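PDB 4OVQ: TRAP dicarboxylate ABC transporter, substrate-binding protein from Roseobacter denitrificans, which binds beta-D-glucuronate as the periplasmic solute-binding component of a TRAP transport system, probably delivering the sugar acid to its membrane partner for uptake. Local coordinates for residues S147-E152 with D203-N208; A159-M164 with A179-N184. All coordinates share one frame; numbering follows the deposited sequence.

Contact 1 of 2, residues S147-E152 with D203-N208; sequences SFYNGE and DGAENN. With BDP (beta-D-glucopyranuronic acid), chain C.
Tyr-149 lays its ring across the neighbouring strand, one face over the backbone at Ala-205 and Glu-206: Ala-205 C lies over the ring centre and Glu-206 N is offset toward the rim. The ring reaches this place because CG sits between the backbone N and the carbonyl carbon (chi1 47°), which folds the side chain back over Ala-205 to Asn-207. Its CE1 packs on Ala-205 CB at 3.7 Å, and Asn-207 CB meets the ring edge in plane. The phenol ring and the Asn-207 amide run side by side, their planes 25° apart. Tyr-149 OH shares a water with Glu-206 O and Asn-207 ND2, the water lying 2.8 Å from OH, and is also hydrogen-bonded to His-217 ND1. Strands 147-150 and 204-207 are antiparallel neighbours in a mixed sheet of this type II periplasmic-binding-protein fold, and Gly-204 also makes backbone hydrogen bonds with Lys-165 and Arg-167. Ser-147 and Asn-207 form one hydrogen-bonded pair, N to O 3.0 Å in both directions; Tyr-149 and Ala-205 form the next, at 2.9 Å each. Gly-204 CA lies 3.1 Å from Tyr-149 O and packs on Asn-150 CB. On the sheet face of Phe-148, its CD1 touches Glu-206 CB at 3.9 Å, while the Glu-206 carboxylate turns away to a salt bridge with Arg-146, a glucuronate-binding residue, and a hydrogen bond with His-229. The end of strand 204-207 enters the pocket. Asn-207 OD1 accepts from the sugar O1 at 2.6 Å and, on an in-plane lone pair, from Asn-208 N; its ND2 donates to the ring oxygen O5. With both amide ends engaged, the Asn-207 side chain is fixed in rotation, while Asn-208 OD1 caps the following helix at Ser-211 N.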
ATOM      1  N   SER A 147       9.719  -4.463   3.131  1.00 11.44           N
ATOM      2  CA  SER A 147      10.761  -5.068   3.960  1.00 14.94           C
ATOM      3  C   SER A 147      11.301  -4.088   4.997  1.00 12.81           C
ATOM      4  O   SER A 147      11.187  -2.873   4.831  1.00 13.04           O
ATOM      5  CB  SER A 147      11.927  -5.518   3.092  1.00 12.33           C
ATOM      6  OG  SER A 147      11.547  -6.586   2.244  1.00 15.05           O
ATOM      7  N   PHE A 148      11.922  -4.631   6.048  1.00 13.19           N
ATOM      8  CA  PHE A 148      12.410  -3.831   7.149  1.00 13.31           C
ATOM      9  C   PHE A 148      13.646  -3.027   6.797  1.00 12.72           C
ATOM     10  O   PHE A 148      14.530  -3.480   6.064  1.00 15.24           O
ATOM     11  CB  PHE A 148      12.779  -4.719   8.356  1.00 11.52           C
ATOM     12  CG  PHE A 148      11.605  -5.386   9.004  1.00 16.00           C
ATOM     13  CD1 PHE A 148      10.638  -4.635   9.649  1.00 15.64           C
ATOM     14  CD2 PHE A 148      11.481  -6.772   9.007  1.00 16.65           C
ATOM     15  CE1 PHE A 148       9.564  -5.254  10.259  1.00 17.24           C
ATOM     16  CE2 PHE A 148      10.420  -7.377   9.611  1.00 18.62           C
ATOM     17  CZ  PHE A 148       9.447  -6.607  10.233  1.00 15.47           C
ATOM     18  N   TYR A 149      13.746  -1.843   7.377  1.00 12.29           N
ATOM     19  CA  TYR A 149      14.988  -1.102   7.351  1.00 13.89           C
ATOM     20  C   TYR A 149      15.232  -0.386   8.681  1.00 17.06           C
ATOM     21  O   TYR A 149      14.294   0.022   9.357  1.00 11.71           O
ATOM     22  CB  TYR A 149      15.039  -0.116   6.186  1.00 16.48           C
ATOM     23  CG  TYR A 149      13.831   0.783   5.941  1.00  9.42           C
ATOM     24  CD1 TYR A 149      13.743   2.024   6.512  1.00  8.99           C
ATOM     25  CD2 TYR A 149      12.858   0.420   5.019  1.00  9.81           C
ATOM     26  CE1 TYR A 149      12.691   2.881   6.227  1.00 10.19           C
ATOM     27  CE2 TYR A 149      11.784   1.253   4.723  1.00  9.67           C
ATOM     28  CZ  TYR A 149      11.710   2.491   5.332  1.00  9.74           C
ATOM     29  OH  TYR A 149      10.644   3.316   5.019  1.00 10.30           O
ATOM     30  N   ASN A 150      16.501  -0.234   9.053  1.00 15.49           N
ATOM     31  CA  ASN A 150      16.866   0.465  10.277  1.00 13.29           C
ATOM     32  C   ASN A 150      18.318   0.898  10.184  1.00 15.72           C
ATOM     33  O   ASN A 150      19.022   0.496   9.261  1.00 16.86           O
ATOM     34  CB  ASN A 150      16.631  -0.389  11.520  1.00 17.25           C
ATOM     35  CG  ASN A 150      17.693  -1.463  11.699  1.00 17.00           C
ATOM     36  OD1 ASN A 150      18.608  -1.306  12.516  1.00 18.99           O
ATOM     37  ND2 ASN A 150      17.575  -2.550  10.946  1.00 17.33           N
ATOM     38  N   GLY A 151      18.752   1.702  11.146  1.00 14.74           N
ATOM     39  CA  GLY A 151      20.067   2.311  11.089  1.00 18.92           C
ATOM     40  C   GLY A 151      21.117   1.577  11.908  1.00 22.19           C
ATOM     41  O   GLY A 151      22.300   1.882  11.798  1.00 29.08           O
ATOM     42  N   GLU A 152      20.692   0.588  12.687  1.00 23.54           N
ATOM     43  CA  GLU A 152      21.577  -0.050  13.671  1.00 23.67           C
ATOM     44  C   GLU A 152      22.219  -1.352  13.176  1.00 24.29           C
ATOM     45  O   GLU A 152      23.437  -1.539  13.273  1.00 26.53           O
ATOM     46  CB  GLU A 152      20.789  -0.324  14.958  1.00 22.82           C
ATOM     47  CG  GLU A 152      21.433  -1.305  15.953  1.00 31.16           C
ATOM     48  CD  GLU A 152      20.437  -1.751  17.037  1.00 35.88           C
ATOM     49  OE1 GLU A 152      19.264  -1.321  16.987  1.00 38.65           O
ATOM     50  OE2 GLU A 152      20.815  -2.536  17.934  1.00 36.67           O
ATOM     51  N   ASP A 203      13.449   3.382  15.621  1.00 10.07           N
ATOM     52  CA  ASP A 203      14.697   2.783  15.182  1.00 12.47           C
ATOM     53  C   ASP A 203      14.650   2.379  13.717  1.00 12.36           C
ATOM     54  O   ASP A 203      15.671   2.327  13.054  1.00 11.48           O
ATOM     55  CB  ASP A 203      14.978   1.519  16.000  1.00 12.23           C
ATOM     56  CG  ASP A 203      15.166   1.802  17.493  1.00 14.62           C
ATOM     57  OD1 ASP A 203      15.805   2.827  17.871  1.00 16.72           O
ATOM     58  OD2 ASP A 203      14.661   1.010  18.329  1.00 15.04           O
ATOM     59  N   GLY A 204      13.471   2.038  13.215  1.00  9.11           N
ATOM     60  CA  GLY A 204      13.339   1.513  11.873  1.00 10.80           C
ATOM     61  C   GLY A 204      11.918   1.645  11.378  1.00  8.67           C
ATOM     62  O   GLY A 204      11.027   2.179  12.065  1.00  8.38           O
ATOM     63  N   ALA A 205      11.720   1.149  10.170  1.00  9.45           N
ATOM     64  CA  ALA A 205      10.423   1.136   9.541  1.00  8.35           C
ATOM     65  C   ALA A 205      10.433   0.027   8.493  1.00 10.09           C
ATOM     66  O   ALA A 205      11.281  -0.850   8.525  1.00 11.26           O
ATOM     67  CB  ALA A 205      10.155   2.496   8.931  1.00  9.38           C
ATOM     68  N   GLU A 206       9.455   0.017   7.590  1.00 10.58           N
ATOM     69  CA  GLU A 206       9.399  -1.013   6.564  1.00 10.84           C
ATOM     70  C   GLU A 206       8.653  -0.491   5.341  1.00 11.25           C
ATOM     71  O   GLU A 206       7.677   0.264   5.467  1.00  9.90           O
ATOM     72  CB  GLU A 206       8.777  -2.299   7.118  1.00  9.43           C
ATOM     73  CG  GLU A 206       7.517  -2.146   7.964  1.00 10.78           C
ATOM     74  CD  GLU A 206       6.233  -1.978   7.138  1.00 10.57           C
ATOM     75  OE1 GLU A 206       5.505  -0.969   7.368  1.00  8.09           O
ATOM     76  OE2 GLU A 206       5.932  -2.848   6.281  1.00 10.43           O
ATOM     77  N   ASN A 207       9.132  -0.866   4.153  1.00 11.51           N
ATOM     78  CA  ASN A 207       8.523  -0.385   2.939  1.00  9.12           C
ATOM     79  C   ASN A 207       9.152  -1.007   1.717  1.00 14.28           C
ATOM     80  O   ASN A 207      10.084  -1.775   1.826  1.00 13.43           O
ATOM     81  CB  ASN A 207       8.587   1.139   2.844  1.00 11.46           C
ATOM     82  CG  ASN A 207       7.295   1.717   2.317  1.00 12.94           C
ATOM     83  OD1 ASN A 207       6.847   1.307   1.245  1.00 12.28           O
ATOM     84  ND2 ASN A 207       6.663   2.616   3.069  1.00  9.75           N
ATOM     85  N   ASN A 208       8.605  -0.687   0.551  1.00 12.39           N
ATOM     86  CA  ASN A 208       9.188  -1.159  -0.709  1.00 13.87           C
ATOM     87  C   ASN A 208      10.435  -0.328  -1.081  1.00 12.19           C
ATOM     88  O   ASN A 208      10.735   0.696  -0.469  1.00 13.72           O
ATOM     89  CB  ASN A 208       8.131  -1.094  -1.802  1.00 10.89           C
ATOM     90  CG  ASN A 208       7.470   0.273  -1.907  1.00  9.53           C
ATOM     91  OD1 ASN A 208       8.123   1.305  -1.923  1.00 11.94           O
ATOM     92  ND2 ASN A 208       6.126   0.281  -1.979  1.00 10.58           N
TER
HETATM   93  C1  BDP C 402       3.941   3.182   0.629  1.00  7.53           C
HETATM   94  C2  BDP C 402       2.562   3.408   0.065  1.00  6.68           C
HETATM   95  C3  BDP C 402       2.076   4.679   0.612  1.00  5.36           C
HETATM   96  C4  BDP C 402       2.036   4.621   2.102  1.00  6.15           C
HETATM   97  C5  BDP C 402       3.405   4.301   2.653  1.00  7.19           C
HETATM   98  C6  BDP C 402       3.425   4.174   4.185  1.00  6.28           C
HETATM   99  O2  BDP C 402       2.748   3.543  -1.385  1.00  7.35           O
HETATM  100  O3  BDP C 402       0.672   4.771   0.164  1.00  6.19           O
HETATM  101  O4  BDP C 402       1.555   5.922   2.646  1.00  6.66           O
HETATM  102  O5  BDP C 402       3.914   3.097   2.094  1.00  6.88           O
HETATM  103  O6A BDP C 402       2.672   4.925   4.872  1.00  8.44           O
HETATM  104  O1  BDP C 402       4.516   1.981   0.202  1.00  7.09           O
HETATM  105  O6B BDP C 402       4.324   3.417   4.628  1.00  7.81           O
HETATM  106  O   HOH W   1       7.976   3.215   5.762  1.00  8.51           O
HETATM  107  O   HOH W   2      18.207   2.624  14.284  1.00 27.68           O

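Contact 2 of 2, residues A159-M164 with A179-N184; sequences ADVEGM and AELGGN
Two backbone hydrogen bonds join residues 159-164 to residues 179-184, where a tight turn meets the end of a helix. Val-161 to Met-164 form a type II beta turn, with Gly-163 at positive phi, and Gly-182 completes a Schellman motif after helix 172-180, also at positive phi. Gly-163 N donates to Gly-182 O at 3.0 Å, the donor standing above the carbonyl plane. Asn-184 N reaches Met-164 O at 2.8 Å in a nearly straight bond, 175° at the hydrogen. The second bond leads into the two parallel strands 165-168 and 184-187, which helix 172-180 connects as a beta-alpha-beta unit. The backbones run close here: Gly-183 CA lies 3.4 Å from Met-164 O, and Glu-162 CA makes a CA-H...O contact with Gly-182 O, also at 3.4 Å. The buried side chain of Val-161 meets Leu-181, CG1 to CB at 3.8 Å. With CG1 anti to the backbone N (chi1 -176°), this branch lies against Leu-181 CB, while Val-161 CB lies 3.6 Å from Leu-181 O. Glu-162 starts away from the helix end but bends at chi2, bringing its carboxylate alongside the Gly-182 carbonyl without bonding to it. Near the solvent, Asn-184 turns its amide toward the beta turn, with ND2 3.7 Å from Gly-163 O.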
ATOM      1  N   ALA A 159      14.619 -12.588  16.561  1.00 24.43           N
ATOM      2  CA  ALA A 159      15.428 -12.083  17.657  1.00 29.07           C
ATOM      3  C   ALA A 159      16.031 -10.706  17.365  1.00 25.23           C
ATOM      4  O   ALA A 159      16.199  -9.913  18.280  1.00 21.84           O
ATOM      5  CB  ALA A 159      16.540 -13.070  17.997  1.00 28.40           C
ATOM      6  N   ASP A 160      16.352 -10.422  16.104  1.00 20.28           N
ATOM      7  CA  ASP A 160      16.937  -9.122  15.755  1.00 18.96           C
ATOM      8  C   ASP A 160      15.955  -7.956  15.864  1.00 19.62           C
ATOM      9  O   ASP A 160      16.369  -6.802  15.893  1.00 21.93           O
ATOM     10  CB  ASP A 160      17.509  -9.155  14.343  1.00 21.27           C
ATOM     11  CG  ASP A 160      18.656 -10.125  14.211  1.00 26.47           C
ATOM     12  OD1 ASP A 160      19.448 -10.219  15.172  1.00 28.31           O
ATOM     13  OD2 ASP A 160      18.745 -10.783  13.149  1.00 22.32           O
ATOM     14  N   VAL A 161      14.661  -8.263  15.930  1.00 16.83           N
ATOM     15  CA  VAL A 161      13.626  -7.236  16.028  1.00 14.40           C
ATOM     16  C   VAL A 161      13.288  -6.949  17.499  1.00 16.97           C
ATOM     17  O   VAL A 161      12.675  -5.943  17.829  1.00 15.62           O
ATOM     18  CB  VAL A 161      12.339  -7.666  15.247  1.00 13.46           C
ATOM     19  CG1 VAL A 161      11.294  -6.572  15.242  1.00 17.47           C
ATOM     20  CG2 VAL A 161      12.676  -8.039  13.800  1.00 14.09           C
ATOM     21  N   GLU A 162      13.681  -7.846  18.399  1.00 19.67           N
ATOM     22  CA  GLU A 162      13.326  -7.672  19.803  1.00 14.90           C
ATOM     23  C   GLU A 162      13.869  -6.343  20.312  1.00 17.83           C
ATOM     24  O   GLU A 162      15.048  -6.041  20.142  1.00 20.15           O
ATOM     25  CB  GLU A 162      13.870  -8.836  20.649  1.00 25.52           C
ATOM     26  CG  GLU A 162      14.112  -8.499  22.129  1.00 39.29           C
ATOM     27  CD  GLU A 162      12.857  -8.531  22.990  1.00 40.86           C
ATOM     28  OE1 GLU A 162      11.852  -9.151  22.571  1.00 39.46           O
ATOM     29  OE2 GLU A 162      12.895  -7.928  24.094  1.00 42.91           O
ATOM     30  N   GLY A 163      12.984  -5.545  20.905  1.00 16.97           N
ATOM     31  CA  GLY A 163      13.334  -4.261  21.476  1.00 20.39           C
ATOM     32  C   GLY A 163      13.409  -3.131  20.464  1.00 19.18           C
ATOM     33  O   GLY A 163      13.600  -1.983  20.858  1.00 17.61           O
HETATM   34  N   MSE A 164      13.266  -3.431  19.178  1.00 15.99           N
HETATM   35  CA  MSE A 164      13.382  -2.393  18.156  1.00 15.19           C
HETATM   36  C   MSE A 164      12.062  -1.593  18.024  1.00 13.21           C
HETATM   37  O   MSE A 164      10.984  -2.186  17.928  1.00 14.30           O
HETATM   38  CB  MSE A 164      13.770  -3.010  16.804  1.00 17.72           C
HETATM   39  CG  MSE A 164      14.157  -1.992  15.752  1.00 13.13           C
HETATM   40 SE   MSE A 164      14.573  -2.816  14.032  1.00 21.82          SE
HETATM   41  CE  MSE A 164      16.275  -3.600  14.453  1.00 14.26           C
ATOM     42  N   ALA A 179       4.744  -6.572  17.345  1.00 15.69           N
ATOM     43  CA  ALA A 179       4.743  -7.053  18.728  1.00 13.07           C
ATOM     44  C   ALA A 179       5.094  -8.545  18.768  1.00 19.93           C
ATOM     45  O   ALA A 179       5.804  -9.001  19.687  1.00 21.91           O
ATOM     46  CB  ALA A 179       3.400  -6.768  19.381  1.00 17.06           C
ATOM     47  N   GLU A 180       4.671  -9.307  17.757  1.00 19.84           N
ATOM     48  CA  GLU A 180       4.953 -10.759  17.744  1.00 23.23           C
ATOM     49  C   GLU A 180       6.404 -11.105  17.340  1.00 22.47           C
ATOM     50  O   GLU A 180       6.884 -12.243  17.528  1.00 22.53           O
ATOM     51  CB  GLU A 180       3.942 -11.495  16.852  1.00 22.09           C
ATOM     52  CG  GLU A 180       2.501 -11.283  17.308  1.00 25.34           C
ATOM     53  CD  GLU A 180       2.210 -11.905  18.676  1.00 27.55           C
ATOM     54  OE1 GLU A 180       2.957 -12.824  19.077  1.00 27.02           O
ATOM     55  OE2 GLU A 180       1.257 -11.462  19.350  1.00 25.82           O
ATOM     56  N   LEU A 181       7.111 -10.116  16.799  1.00 14.31           N
ATOM     57  CA  LEU A 181       8.524 -10.241  16.532  1.00 19.98           C
ATOM     58  C   LEU A 181       9.303  -9.644  17.695  1.00 18.41           C
ATOM     59  O   LEU A 181      10.526  -9.561  17.642  1.00 20.53           O
ATOM     60  CB  LEU A 181       8.874  -9.537  15.218  1.00 20.87           C
ATOM     61  CG  LEU A 181       8.184 -10.088  13.959  1.00 20.11           C
ATOM     62  CD1 LEU A 181       8.503  -9.225  12.754  1.00 19.01           C
ATOM     63  CD2 LEU A 181       8.621 -11.530  13.703  1.00 18.39           C
ATOM     64  N   GLY A 182       8.577  -9.216  18.728  1.00 21.42           N
ATOM     65  CA  GLY A 182       9.181  -8.682  19.941  1.00 21.86           C
ATOM     66  C   GLY A 182       9.568  -7.226  19.868  1.00 20.33           C
ATOM     67  O   GLY A 182      10.232  -6.710  20.756  1.00 19.18           O
ATOM     68  N   GLY A 183       9.161  -6.554  18.802  1.00 19.22           N
ATOM     69  CA  GLY A 183       9.451  -5.141  18.668  1.00 14.13           C
ATOM     70  C   GLY A 183       8.392  -4.290  19.321  1.00 14.35           C
ATOM     71  O   GLY A 183       7.393  -4.786  19.864  1.00 15.53           O
ATOM     72  N   ASN A 184       8.597  -2.981  19.248  1.00 12.30           N
ATOM     73  CA  ASN A 184       7.683  -2.031  19.803  1.00 11.96           C
ATOM     74  C   ASN A 184       7.168  -1.186  18.640  1.00 12.71           C
ATOM     75  O   ASN A 184       7.888  -0.368  18.045  1.00 13.73           O
ATOM     76  CB  ASN A 184       8.354  -1.166  20.860  1.00 18.45           C
ATOM     77  CG  ASN A 184       8.894  -1.984  22.019  1.00 27.56           C
ATOM     78  OD1 ASN A 184       8.144  -2.683  22.711  1.00 34.40           O
ATOM     79  ND2 ASN A 184      10.197  -1.905  22.229  1.00 26.61           N
TER

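How the contacts relate
Contact 2 is nested along the chain inside the loop closed by contact 1, and their centres lie 13 Å apart. They meet through side chains: Phe-148 CZ packs on Leu-181 CD1 at 3.8 Å, CG of Met-164, present as selenomethionine, on Asp-203 CB at 3.6 Å, and the Met-164 methyl CE on Asn-150 CG at 3.8 Å. Lys-165, next after the turn, forms a salt bridge with Asp-203, adding a polar tie. Contact 1 reaches the glucuronate directly through Asn-207, whereas contact 2 stands back from the sugar, the Met-164 side chain being about 10 Å from that of Arg-167, a ligand-binding residue on strand 165-168.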